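Surface glycoprotein (Trypanosoma brucei, PDB 5KLH) is a procyclic-stage surface antigen whose bilobed ectodomain, the part present here, probably acts as a sensor, although its precise function is not established. Local coordinates at residues N80-F85 against V200-E205; D12-A17 against A48-I53; S71-K76 against V153-L158. All blocks are in the same frame, centred on the assembly; numbering follows the deposited sequence.

Contact 1: N80-F85 against V200-E205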
ATOM      1  N   ASN A  80      -9.842  -0.819  21.114  1.00 12.29           N
ATOM      2  CA  ASN A  80      -9.360  -0.396  22.424  1.00 13.21           C
ATOM      3  C   ASN A  80      -8.001   0.297  22.301  1.00 13.22           C
ATOM      4  O   ASN A  80      -7.086  -0.243  21.678  1.00 13.40           O
ATOM      5  CB  ASN A  80      -9.282  -1.621  23.351  1.00 14.23           C
ATOM      6  CG  ASN A  80      -8.886  -1.270  24.763  1.00 19.48           C
ATOM      7  OD1 ASN A  80      -9.441  -0.351  25.368  1.00 21.80           O
ATOM      8  ND2 ASN A  80      -7.922  -2.008  25.305  1.00 19.22           N
ATOM      9  N   THR A  81      -7.918   1.505  22.871  1.00 12.94           N
ATOM     10  CA  THR A  81      -6.740   2.384  22.922  1.00 15.83           C
ATOM     11  C   THR A  81      -6.461   3.129  21.609  1.00 13.47           C
ATOM     12  O   THR A  81      -5.539   3.929  21.549  1.00 16.58           O
ATOM     13  CB  THR A  81      -5.416   1.633  23.367  1.00 17.16           C
ATOM     14  OG1 THR A  81      -4.883   0.834  22.298  1.00 14.41           O
ATOM     15  CG2 THR A  81      -5.649   0.770  24.607  1.00 18.42           C
ATOM     16  N   VAL A  82      -7.274   2.899  20.578  1.00 12.33           N
ATOM     17  CA  VAL A  82      -7.144   3.653  19.332  1.00 12.41           C
ATOM     18  C   VAL A  82      -8.315   4.626  19.172  1.00 12.07           C
ATOM     19  O   VAL A  82      -9.472   4.201  19.139  1.00 11.60           O
ATOM     20  CB  VAL A  82      -7.087   2.694  18.098  1.00  9.30           C
ATOM     21  CG1 VAL A  82      -6.850   3.480  16.818  1.00 12.02           C
ATOM     22  CG2 VAL A  82      -5.985   1.662  18.281  1.00 11.17           C
ATOM     23  N   ALA A  83      -8.036   5.927  19.097  1.00 10.74           N
ATOM     24  CA  ALA A  83      -9.113   6.894  18.868  1.00 12.73           C
ATOM     25  C   ALA A  83      -9.930   6.474  17.654  1.00 13.43           C
ATOM     26  O   ALA A  83      -9.370   6.271  16.584  1.00 13.58           O
ATOM     27  CB  ALA A  83      -8.560   8.295  18.662  1.00 14.68           C
ATOM     28  N   PRO A  84     -11.257   6.326  17.819  1.00  9.98           N
ATOM     29  CA  PRO A  84     -12.048   5.815  16.699  1.00 14.32           C
ATOM     30  C   PRO A  84     -11.890   6.637  15.424  1.00 12.83           C
ATOM     31  O   PRO A  84     -11.737   7.869  15.458  1.00 14.88           O
ATOM     32  CB  PRO A  84     -13.484   5.898  17.220  1.00 18.78           C
ATOM     33  CG  PRO A  84     -13.335   5.786  18.709  1.00 18.35           C
ATOM     34  CD  PRO A  84     -12.068   6.501  19.038  1.00 13.78           C
ATOM     35  N   PHE A  85     -11.917   5.936  14.295  1.00 11.81           N
ATOM     36  CA  PHE A  85     -11.906   6.601  13.007  1.00 11.96           C
ATOM     37  C   PHE A  85     -12.555   5.724  11.970  1.00 12.60           C
ATOM     38  O   PHE A  85     -12.691   4.506  12.165  1.00 11.24           O
ATOM     39  CB  PHE A  85     -10.475   7.001  12.587  1.00 13.75           C
ATOM     40  CG  PHE A  85      -9.560   5.850  12.271  1.00 15.34           C
ATOM     41  CD1 PHE A  85      -8.873   5.197  13.280  1.00 12.59           C
ATOM     42  CD2 PHE A  85      -9.341   5.463  10.959  1.00 12.93           C
ATOM     43  CE1 PHE A  85      -8.003   4.147  12.992  1.00 13.16           C
ATOM     44  CE2 PHE A  85      -8.471   4.416  10.664  1.00 11.20           C
ATOM     45  CZ  PHE A  85      -7.809   3.760  11.676  1.00 11.83           C
ATOM     46  N   VAL A 200      -9.627  -6.603   6.989  1.00  9.84           N
ATOM     47  CA  VAL A 200      -9.097  -5.338   7.471  1.00 10.85           C
ATOM     48  C   VAL A 200      -8.026  -5.630   8.505  1.00 11.56           C
ATOM     49  O   VAL A 200      -8.272  -6.396   9.444  1.00 10.93           O
ATOM     50  CB  VAL A 200     -10.187  -4.463   8.097  1.00 10.16           C
ATOM     51  CG1 VAL A 200      -9.585  -3.132   8.541  1.00 12.37           C
ATOM     52  CG2 VAL A 200     -11.315  -4.248   7.108  1.00 11.78           C
ATOM     53  N   GLN A 201      -6.834  -5.062   8.308  1.00  6.85           N
ATOM     54  CA  GLN A 201      -5.735  -5.217   9.256  1.00  8.53           C
ATOM     55  C   GLN A 201      -5.236  -3.866   9.747  1.00 10.80           C
ATOM     56  O   GLN A 201      -4.898  -2.983   8.943  1.00 12.66           O
ATOM     57  CB  GLN A 201      -4.570  -6.001   8.615  1.00  9.97           C
ATOM     58  CG  GLN A 201      -4.980  -7.387   8.112  1.00  9.91           C
ATOM     59  CD  GLN A 201      -3.839  -8.169   7.478  1.00 21.02           C
ATOM     60  OE1 GLN A 201      -2.690  -7.734   7.485  1.00 17.43           O
ATOM     61  NE2 GLN A 201      -4.160  -9.340   6.929  1.00 26.91           N
ATOM     62  N   LEU A 202      -5.174  -3.703  11.066  1.00 10.04           N
ATOM     63  CA  LEU A 202      -4.680  -2.454  11.648  1.00 12.16           C
ATOM     64  C   LEU A 202      -3.316  -2.690  12.294  1.00  9.49           C
ATOM     65  O   LEU A 202      -3.180  -3.521  13.199  1.00  9.60           O
ATOM     66  CB  LEU A 202      -5.684  -1.890  12.670  1.00  9.71           C
ATOM     67  CG  LEU A 202      -5.244  -0.649  13.450  1.00  7.85           C
ATOM     68  CD1 LEU A 202      -5.210   0.574  12.547  1.00  9.66           C
ATOM     69  CD2 LEU A 202      -6.129  -0.396  14.667  1.00 10.52           C
ATOM     70  N   TYR A 203      -2.306  -1.986  11.780  1.00  7.35           N
ATOM     71  CA  TYR A 203      -0.936  -2.011  12.296  1.00 10.02           C
ATOM     72  C   TYR A 203      -0.625  -0.773  13.102  1.00  8.70           C
ATOM     73  O   TYR A 203      -1.278   0.278  12.941  1.00 10.52           O
ATOM     74  CB  TYR A 203       0.079  -2.096  11.149  1.00  7.89           C
ATOM     75  CG  TYR A 203       0.076  -3.422  10.447  1.00  8.28           C
ATOM     76  CD1 TYR A 203      -0.848  -3.691   9.456  1.00  9.96           C
ATOM     77  CD2 TYR A 203       0.998  -4.410  10.783  1.00 11.12           C
ATOM     78  CE1 TYR A 203      -0.865  -4.933   8.812  1.00 11.48           C
ATOM     79  CE2 TYR A 203       0.992  -5.640  10.152  1.00 12.91           C
ATOM     80  CZ  TYR A 203       0.054  -5.895   9.168  1.00 17.15           C
ATOM     81  OH  TYR A 203       0.032  -7.124   8.528  1.00 16.33           O
ATOM     82  N   SER A 204       0.410  -0.864  13.931  1.00 10.53           N
ATOM     83  CA  SER A 204       0.988   0.343  14.509  1.00  9.14           C
ATOM     84  C   SER A 204       2.108   0.830  13.589  1.00 10.62           C
ATOM     85  O   SER A 204       2.713   0.030  12.873  1.00 11.48           O
ATOM     86  CB  SER A 204       1.504   0.101  15.936  1.00 11.69           C
ATOM     87  OG  SER A 204       2.638  -0.754  15.950  1.00 10.87           O
ATOM     88  N   GLU A 205       2.345   2.141  13.587  1.00 10.33           N
ATOM     89  CA  GLU A 205       3.369   2.752  12.746  1.00  9.73           C
ATOM     90  C   GLU A 205       4.735   2.109  12.872  1.00 12.57           C
ATOM     91  O   GLU A 205       5.463   2.010  11.890  1.00 14.05           O
ATOM     92  CB  GLU A 205       3.523   4.252  13.065  1.00 13.58           C
ATOM     93  CG  GLU A 205       2.512   5.140  12.432  1.00 18.22           C
ATOM     94  CD  GLU A 205       2.880   6.611  12.564  1.00 18.93           C
ATOM     95  OE1 GLU A 205       3.590   6.987  13.537  1.00 21.26           O
ATOM     96  OE2 GLU A 205       2.423   7.393  11.717  1.00 14.62           O
TER
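Leu202 holds its CG trans to the backbone N (chi1 175°), which carries both methyls off the strand 197-204 toward Val82 and Phe85. Val82 answers with CG2, while the CG of Phe85 sits between the backbone N and the carbonyl carbon (chi1 68°), swinging the ring toward the leucine. The setting is a closed, barrel-like curled sheet, in which the loop joining the antiparallel strands 72-79 and 85-100 meets a strand that is not its sheet neighbour.

One leucine serves both partners by dividing its fork. CD2 meets Val82 CG2 at 4.2 Å, the two side chains reaching toward each other tip to tip. CD1 lies 4.2 Å from CZ of Phe85, near the ring plane, so the methyl approaches an edge instead of lying over a face. At such spacings the contact is loose hydrophobic packing, with Leu202 giving up the largest surface.

Alternation along the strand sends its neighbours the other way. Gln201 and Tyr203 join on the opposite face, where Tyr203 OH donates to Gln201 OE1 at 3.0 Å and the tyrosine ring stacks on Phe209 of the helix 208-215. Outside the pair of segments, Tyr170 touches Val82 and is tied by backbone hydrogen bonds to Thr81 and Ala83, linking the loop to strand 170-172. The phenylalanine ring also has a polar neighbour at its rim: the carbonyl oxygen of Ala83 lies in the ring plane, 3.5 Å from CD1 of Phe85.

Contact 2: D12-A17 against A48-I53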
ATOM      1  N   ASP A  12      20.299  -1.189   8.377  1.00 23.95           N
ATOM      2  CA  ASP A  12      20.430  -0.603   9.708  1.00 18.94           C
ATOM      3  C   ASP A  12      19.140   0.057  10.206  1.00 19.99           C
ATOM      4  O   ASP A  12      18.733  -0.153  11.357  1.00 19.47           O
ATOM      5  CB  ASP A  12      21.584   0.406   9.714  1.00 26.59           C
ATOM      6  CG  ASP A  12      21.790   1.059  11.071  1.00 38.60           C
ATOM      7  OD1 ASP A  12      22.474   0.461  11.927  1.00 39.65           O
ATOM      8  OD2 ASP A  12      21.278   2.180  11.269  1.00 39.14           O
ATOM      9  N   ASN A  13      18.505   0.856   9.351  1.00 21.83           N
ATOM     10  CA  ASN A  13      17.232   1.492   9.702  1.00 18.26           C
ATOM     11  C   ASN A  13      16.189   0.444  10.086  1.00 16.09           C
ATOM     12  O   ASN A  13      15.468   0.600  11.076  1.00 16.97           O
ATOM     13  CB  ASN A  13      16.727   2.366   8.541  1.00 20.24           C
ATOM     14  CG  ASN A  13      15.387   3.025   8.835  1.00 20.10           C
ATOM     15  OD1 ASN A  13      14.357   2.353   8.892  1.00 26.87           O
ATOM     16  ND2 ASN A  13      15.391   4.349   8.997  1.00 20.98           N
ATOM     17  N   PHE A  14      16.105  -0.622   9.297  1.00 16.49           N
ATOM     18  CA  PHE A  14      15.173  -1.694   9.615  1.00 15.16           C
ATOM     19  C   PHE A  14      15.483  -2.347  10.963  1.00 17.50           C
ATOM     20  O   PHE A  14      14.577  -2.549  11.770  1.00 13.29           O
ATOM     21  CB  PHE A  14      15.166  -2.746   8.516  1.00 14.15           C
ATOM     22  CG  PHE A  14      14.262  -3.894   8.811  1.00 14.19           C
ATOM     23  CD1 PHE A  14      12.888  -3.708   8.879  1.00 15.41           C
ATOM     24  CD2 PHE A  14      14.776  -5.156   9.045  1.00 14.06           C
ATOM     25  CE1 PHE A  14      12.047  -4.762   9.164  1.00 13.27           C
ATOM     26  CE2 PHE A  14      13.939  -6.211   9.331  1.00 15.24           C
ATOM     27  CZ  PHE A  14      12.569  -6.013   9.393  1.00 11.95           C
ATOM     28  N   LYS A  15      16.755  -2.675  11.207  1.00 18.35           N
ATOM     29  CA  LYS A  15      17.151  -3.281  12.482  1.00 17.53           C
ATOM     30  C   LYS A  15      16.807  -2.393  13.667  1.00 16.81           C
ATOM     31  O   LYS A  15      16.379  -2.877  14.717  1.00 16.09           O
ATOM     32  CB  LYS A  15      18.659  -3.604  12.485  1.00 17.71           C
ATOM     33  CG  LYS A  15      19.019  -4.766  11.588  1.00 18.10           C
ATOM     34  CD  LYS A  15      20.544  -4.906  11.363  1.00 21.85           C
ATOM     35  CE  LYS A  15      21.304  -5.103  12.660  1.00 27.19           C
ATOM     36  NZ  LYS A  15      22.763  -5.279  12.406  1.00 26.14           N
ATOM     37  N   LYS A  16      16.974  -1.084  13.505  1.00 14.27           N
ATOM     38  CA  LYS A  16      16.676  -0.188  14.595  1.00 14.99           C
ATOM     39  C   LYS A  16      15.180  -0.193  14.895  1.00 12.51           C
ATOM     40  O   LYS A  16      14.787  -0.145  16.050  1.00 16.76           O
ATOM     41  CB  LYS A  16      17.198   1.216  14.277  1.00 21.59           C
ATOM     42  CG  LYS A  16      18.724   1.283  14.397  1.00 22.15           C
ATOM     43  CD  LYS A  16      19.303   2.601  13.901  1.00 40.98           C
ATOM     44  CE  LYS A  16      20.766   2.742  14.324  1.00 43.74           C
ATOM     45  NZ  LYS A  16      21.439   3.883  13.643  1.00 54.21           N
ATOM     46  N   ALA A  17      14.363  -0.282  13.850  1.00 16.90           N
ATOM     47  CA  ALA A  17      12.912  -0.347  14.016  1.00 15.68           C
ATOM     48  C   ALA A  17      12.503  -1.627  14.745  1.00 12.86           C
ATOM     49  O   ALA A  17      11.627  -1.609  15.614  1.00 16.43           O
ATOM     50  CB  ALA A  17      12.211  -0.261  12.655  1.00 14.38           C
ATOM     51  N   ALA A  48      15.830 -12.484   5.142  1.00 14.41           N
ATOM     52  CA  ALA A  48      17.114 -13.128   4.885  1.00 17.38           C
ATOM     53  C   ALA A  48      18.247 -12.433   5.628  1.00 18.58           C
ATOM     54  O   ALA A  48      18.448 -11.218   5.486  1.00 18.52           O
ATOM     55  CB  ALA A  48      17.399 -13.158   3.397  1.00 15.78           C
ATOM     56  N   GLY A  49      18.967 -13.199   6.439  1.00 18.26           N
ATOM     57  CA  GLY A  49      20.095 -12.660   7.169  1.00 17.56           C
ATOM     58  C   GLY A  49      19.736 -12.104   8.526  1.00 13.10           C
ATOM     59  O   GLY A  49      20.614 -11.899   9.359  1.00 13.87           O
ATOM     60  N   LEU A  50      18.444 -11.882   8.763  1.00 13.39           N
ATOM     61  CA  LEU A  50      18.014 -11.291  10.022  1.00 10.95           C
ATOM     62  C   LEU A  50      17.058 -12.206  10.780  1.00 12.70           C
ATOM     63  O   LEU A  50      16.785 -11.972  11.953  1.00 15.07           O
ATOM     64  CB  LEU A  50      17.348  -9.927   9.768  1.00 13.94           C
ATOM     65  CG  LEU A  50      18.262  -8.838   9.189  1.00 12.27           C
ATOM     66  CD1 LEU A  50      17.484  -7.544   8.961  1.00 11.66           C
ATOM     67  CD2 LEU A  50      19.439  -8.583  10.107  1.00 11.29           C
ATOM     68  N   GLY A  51      16.547 -13.234  10.102  1.00 14.14           N
ATOM     69  CA  GLY A  51      15.756 -14.268  10.757  1.00 16.90           C
ATOM     70  C   GLY A  51      14.280 -13.941  10.884  1.00 18.30           C
ATOM     71  O   GLY A  51      13.736 -13.163  10.097  1.00 14.65           O
ATOM     72  N   SER A  52      13.633 -14.536  11.879  1.00 10.09           N
ATOM     73  CA  SER A  52      12.201 -14.334  12.103  1.00 12.30           C
ATOM     74  C   SER A  52      11.947 -13.076  12.930  1.00 13.54           C
ATOM     75  O   SER A  52      12.539 -12.897  13.998  1.00 13.58           O
ATOM     76  CB  SER A  52      11.596 -15.559  12.790  1.00 12.16           C
ATOM     77  OG  SER A  52      11.550 -16.655  11.888  1.00 15.25           O
ATOM     78  N   ILE A  53      11.056 -12.218  12.429  1.00 11.94           N
ATOM     79  CA  ILE A  53      10.823 -10.885  12.990  1.00 12.56           C
ATOM     80  C   ILE A  53       9.361 -10.748  13.390  1.00  8.74           C
ATOM     81  O   ILE A  53       8.492 -11.010  12.567  1.00 12.23           O
ATOM     82  CB  ILE A  53      11.154  -9.780  11.961  1.00 16.09           C
ATOM     83  CG1 ILE A  53      12.539  -9.992  11.330  1.00 19.92           C
ATOM     84  CG2 ILE A  53      11.007  -8.392  12.580  1.00 13.62           C
ATOM     85  CD1 ILE A  53      13.675  -9.854  12.289  1.00 19.22           C
TER
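Apolar contact between Phe14 on helix 12-20 and Leu50 at the tip of a beta hairpin dominates this interface. The methyl CD1 of Leu50 lies in the plane of the Phe14 ring, 3.6 Å from CD2 and 3.8 Å from CE2 of that ring, so it abuts the edge along one side while the two side chains slide past each other in opposite directions. With CG trans to its backbone N (chi1 178°), Phe14 projects from the helix toward the hairpin. Farther round the ring, CZ comes within 4.3 Å of CG2 of Ile53, an oblique and looser approach.

A second kind of contact uses the hydrocarbon part of a charged residue. The side chain of Lys15 crosses Leu50 at about a right angle, with its CD 4.0 Å from Leu50 CD2 and its CG about equally near both leucine methyls. This part of the interface is its exposed margin.

Between the two segments the contact is apolar, and the salt bridge lies within the helix. Lys16 NZ meets the syn lone pair of Asp12 OD2 at 2.9 Å, one turn back and away from the hairpin. Lys16 N bonds Asp12 O along the same turn. A polar tie to helix 208-215 comes from Asn13 OD1, hydrogen-bonded to Arg214 NH1.

Phe14 also touches Val47 of strand 36-47 and Ala211 and Leu212 of helix 208-215, so helix 12-20 packs against both the hairpin and helix 208-215. Ala48 and Gly49 have the backbone angles of the central residues of a type II turn, and Leu50 and Gly51 together face Val47, so the helix rests on a beta hairpin whose tip carries a classic beta bulge.

Contact 3: S71-K76 against V153-L158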
ATOM      1  N   SER A  71     -20.118   3.453  -3.622  1.00 18.23           N
ATOM      2  CA  SER A  71     -19.097   2.590  -4.208  1.00 19.58           C
ATOM      3  C   SER A  71     -18.007   2.239  -3.192  1.00 16.49           C
ATOM      4  O   SER A  71     -17.045   1.534  -3.521  1.00 16.86           O
ATOM      5  CB  SER A  71     -18.471   3.272  -5.424  1.00 31.31           C
ATOM      6  OG  SER A  71     -17.738   4.427  -5.032  1.00 35.12           O
ATOM      7  N   GLN A  72     -18.168   2.743  -1.968  1.00 15.72           N
ATOM      8  CA  GLN A  72     -17.142   2.638  -0.932  1.00 11.47           C
ATOM      9  C   GLN A  72     -17.493   1.622   0.133  1.00 13.15           C
ATOM     10  O   GLN A  72     -18.643   1.526   0.567  1.00 11.75           O
ATOM     11  CB  GLN A  72     -16.918   3.998  -0.258  1.00 14.33           C
ATOM     12  CG  GLN A  72     -16.635   5.114  -1.228  1.00 17.92           C
ATOM     13  CD  GLN A  72     -15.191   5.165  -1.678  1.00 18.67           C
ATOM     14  OE1 GLN A  72     -14.262   5.088  -0.867  1.00 23.08           O
ATOM     15  NE2 GLN A  72     -14.992   5.329  -2.978  1.00 29.76           N
ATOM     16  N   LEU A  73     -16.490   0.865   0.565  1.00 11.04           N
ATOM     17  CA  LEU A  73     -16.603   0.099   1.788  1.00  8.32           C
ATOM     18  C   LEU A  73     -16.386   1.074   2.937  1.00  9.01           C
ATOM     19  O   LEU A  73     -15.495   1.923   2.862  1.00 11.39           O
ATOM     20  CB  LEU A  73     -15.562  -1.019   1.836  1.00 11.96           C
ATOM     21  CG  LEU A  73     -15.501  -1.914   3.075  1.00 12.41           C
ATOM     22  CD1 LEU A  73     -16.608  -2.966   3.035  1.00 12.42           C
ATOM     23  CD2 LEU A  73     -14.144  -2.576   3.139  1.00 11.82           C
ATOM     24  N   VAL A  74     -17.217   0.965   3.970  1.00  8.34           N
ATOM     25  CA  VAL A  74     -17.130   1.825   5.136  1.00 11.37           C
ATOM     26  C   VAL A  74     -16.630   1.020   6.314  1.00 12.79           C
ATOM     27  O   VAL A  74     -17.336   0.142   6.821  1.00 12.24           O
ATOM     28  CB  VAL A  74     -18.501   2.455   5.475  1.00 16.41           C
ATOM     29  CG1 VAL A  74     -18.379   3.362   6.686  1.00 13.84           C
ATOM     30  CG2 VAL A  74     -19.030   3.235   4.278  1.00 15.60           C
ATOM     31  N   VAL A  75     -15.416   1.321   6.761  1.00 11.72           N
ATOM     32  CA  VAL A  75     -14.808   0.577   7.857  1.00 13.03           C
ATOM     33  C   VAL A  75     -14.739   1.475   9.084  1.00 12.33           C
ATOM     34  O   VAL A  75     -13.995   2.448   9.109  1.00 12.10           O
ATOM     35  CB  VAL A  75     -13.405   0.072   7.478  1.00  9.88           C
ATOM     36  CG1 VAL A  75     -12.801  -0.735   8.612  1.00 12.83           C
ATOM     37  CG2 VAL A  75     -13.488  -0.774   6.214  1.00 11.40           C
ATOM     38  N   LYS A  76     -15.559   1.163  10.085  1.00  8.13           N
ATOM     39  CA  LYS A  76     -15.547   1.906  11.337  1.00 13.79           C
ATOM     40  C   LYS A  76     -14.654   1.214  12.350  1.00 13.45           C
ATOM     41  O   LYS A  76     -14.961   0.122  12.837  1.00 12.67           O
ATOM     42  CB  LYS A  76     -16.977   2.062  11.864  1.00 14.48           C
ATOM     43  CG  LYS A  76     -17.877   2.691  10.809  1.00 15.42           C
ATOM     44  CD  LYS A  76     -19.260   3.046  11.332  1.00 25.57           C
ATOM     45  CE  LYS A  76     -20.079   3.695  10.221  1.00 33.77           C
ATOM     46  NZ  LYS A  76     -21.401   4.210  10.685  1.00 39.28           N
ATOM     47  N   VAL A 153      -9.418  -3.432 -10.646  1.00 11.93           N
ATOM     48  CA  VAL A 153      -9.098  -4.132  -9.404  1.00 11.91           C
ATOM     49  C   VAL A 153     -10.185  -3.973  -8.347  1.00 12.09           C
ATOM     50  O   VAL A 153     -10.950  -2.993  -8.356  1.00 12.73           O
ATOM     51  CB  VAL A 153      -7.771  -3.640  -8.821  1.00 11.05           C
ATOM     52  CG1 VAL A 153      -6.675  -3.829  -9.851  1.00 14.78           C
ATOM     53  CG2 VAL A 153      -7.864  -2.162  -8.449  1.00 11.94           C
ATOM     54  N   TYR A 154     -10.243  -4.937  -7.432  1.00 10.69           N
ATOM     55  CA  TYR A 154     -11.264  -4.937  -6.391  1.00  9.87           C
ATOM     56  C   TYR A 154     -10.640  -5.143  -5.024  1.00  9.38           C
ATOM     57  O   TYR A 154      -9.843  -6.072  -4.828  1.00  9.82           O
ATOM     58  CB  TYR A 154     -12.310  -6.007  -6.661  1.00  9.95           C
ATOM     59  CG  TYR A 154     -13.008  -5.824  -7.983  1.00  9.29           C
ATOM     60  CD1 TYR A 154     -12.458  -6.315  -9.152  1.00 10.67           C
ATOM     61  CD2 TYR A 154     -14.214  -5.130  -8.063  1.00 13.35           C
ATOM     62  CE1 TYR A 154     -13.095  -6.148 -10.367  1.00 11.85           C
ATOM     63  CE2 TYR A 154     -14.854  -4.956  -9.283  1.00  9.79           C
ATOM     64  CZ  TYR A 154     -14.288  -5.454 -10.422  1.00 12.94           C
ATOM     65  OH  TYR A 154     -14.931  -5.274 -11.630  1.00 15.08           O
ATOM     66  N   LEU A 155     -11.014  -4.293  -4.081  1.00  8.72           N
ATOM     67  CA  LEU A 155     -10.480  -4.358  -2.728  1.00  8.47           C
ATOM     68  C   LEU A 155     -10.723  -5.708  -2.058  1.00 10.11           C
ATOM     69  O   LEU A 155     -11.858  -6.200  -2.024  1.00  9.30           O
ATOM     70  CB  LEU A 155     -11.106  -3.262  -1.873  1.00  7.78           C
ATOM     71  CG  LEU A 155     -10.559  -3.139  -0.456  1.00  7.42           C
ATOM     72  CD1 LEU A 155      -9.100  -2.699  -0.483  1.00  9.88           C
ATOM     73  CD2 LEU A 155     -11.410  -2.131   0.286  1.00  9.33           C
ATOM     74  N   SER A 156      -9.655  -6.275  -1.498  1.00  9.36           N
ATOM     75  CA  SER A 156      -9.713  -7.573  -0.837  1.00  8.38           C
ATOM     76  C   SER A 156      -9.132  -7.500   0.570  1.00 10.89           C
ATOM     77  O   SER A 156      -9.608  -8.170   1.481  1.00 11.22           O
ATOM     78  CB  SER A 156      -8.960  -8.608  -1.654  1.00 12.90           C
ATOM     79  OG  SER A 156      -8.980  -9.861  -0.998  1.00 24.48           O
ATOM     80  N   LYS A 157      -8.076  -6.708   0.715  1.00  9.04           N
ATOM     81  CA  LYS A 157      -7.386  -6.559   1.992  1.00  7.69           C
ATOM     82  C   LYS A 157      -7.112  -5.076   2.193  1.00 10.47           C
ATOM     83  O   LYS A 157      -6.449  -4.458   1.370  1.00  9.62           O
ATOM     84  CB  LYS A 157      -6.090  -7.382   2.008  1.00 12.91           C
ATOM     85  CG  LYS A 157      -5.477  -7.540   3.387  1.00 16.96           C
ATOM     86  CD  LYS A 157      -4.399  -8.631   3.417  1.00 27.83           C
ATOM     87  CE  LYS A 157      -4.905  -9.950   2.838  1.00 26.68           C
ATOM     88  NZ  LYS A 157      -3.847 -11.008   2.832  1.00 44.59           N
ATOM     89  N   LEU A 158      -7.635  -4.512   3.282  1.00 10.65           N
ATOM     90  CA  LEU A 158      -7.461  -3.106   3.573  1.00  9.26           C
ATOM     91  C   LEU A 158      -6.496  -2.978   4.741  1.00 11.94           C
ATOM     92  O   LEU A 158      -6.741  -3.566   5.788  1.00  9.19           O
ATOM     93  CB  LEU A 158      -8.811  -2.469   3.907  1.00  9.35           C
ATOM     94  CG  LEU A 158      -8.771  -0.990   4.294  1.00  7.98           C
ATOM     95  CD1 LEU A 158      -8.497  -0.151   3.077  1.00 11.40           C
ATOM     96  CD2 LEU A 158     -10.080  -0.586   4.944  1.00  9.44           C
TER
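Segments 71-76 and 153-158 run in the same general direction with their backbones well apart, Leu73 CA lying 8.8 Å from Leu155 CA and Val75 CA 9.3 Å from Leu158 CA, since the strand 85-100 pairs with both and lies between them in the sheet. Two residues of advance on one strand therefore match three on the other. The extra residue is accommodated by a classic beta bulge, in which Ser156 and Lys157 both face Gly189, and it lets Leu155 and Leu158 point toward the same side.

Side chains alone bridge the gap. Val75 and Leu158 make the tighter pair, with CG2 of the valine 3.6 Å from CD2 of the leucine as the two slide past each other in opposite directions. The valine branch involved is the one opposite its carbonyl carbon, while CG1 stands trans to the backbone N (chi1 -178°). Leu73 meets Leu155 differently: the two side chains cross at about a right angle and touch through their CD2 methyls, 4.0 Å apart. All four residues are buried, and Val74, between the two that touch, points away to the other face.

Neighbouring strands add to the same apolar cluster. Leu91 of strand 85-100 touches Leu73, and Val198 of strand 197-204 reaches both Leu73 and Leu158. Backbone bonds from Leu73 to Ser89 and from Val75 to Arg87 hold the first strand to its partner. Packing of inward-pointing leucine and valine side chains from strands that are not adjacent is characteristic of the hydrophobic interior of a barrel-like, tightly curled beta sheet, here with a classic bulge adjusting one of its long strands.

In the fold
All three contacts reach one mixed, curled sheet. Contact 2 comes first along the chain and closes before the others open; contacts 1 and 3 then alternate, in the order 71-76, 80-85, 153-158, 200-205. Their centres lie 16 Å apart. Gln201 N probably donates to Leu158 O at 2.9 Å between the parallel neighbours 145-164 and 197-204, and Val200 CG1 also packs on Val75 CG1 of strand 72-79. Contact 2, its centre about 24 Å from that of contact 1 and about 31 Å from that of contact 3, reaches the sheet through strand 51-63, which pairs with 197-204. Together they join early and late segments, apparently within one lobe of the ectodomain.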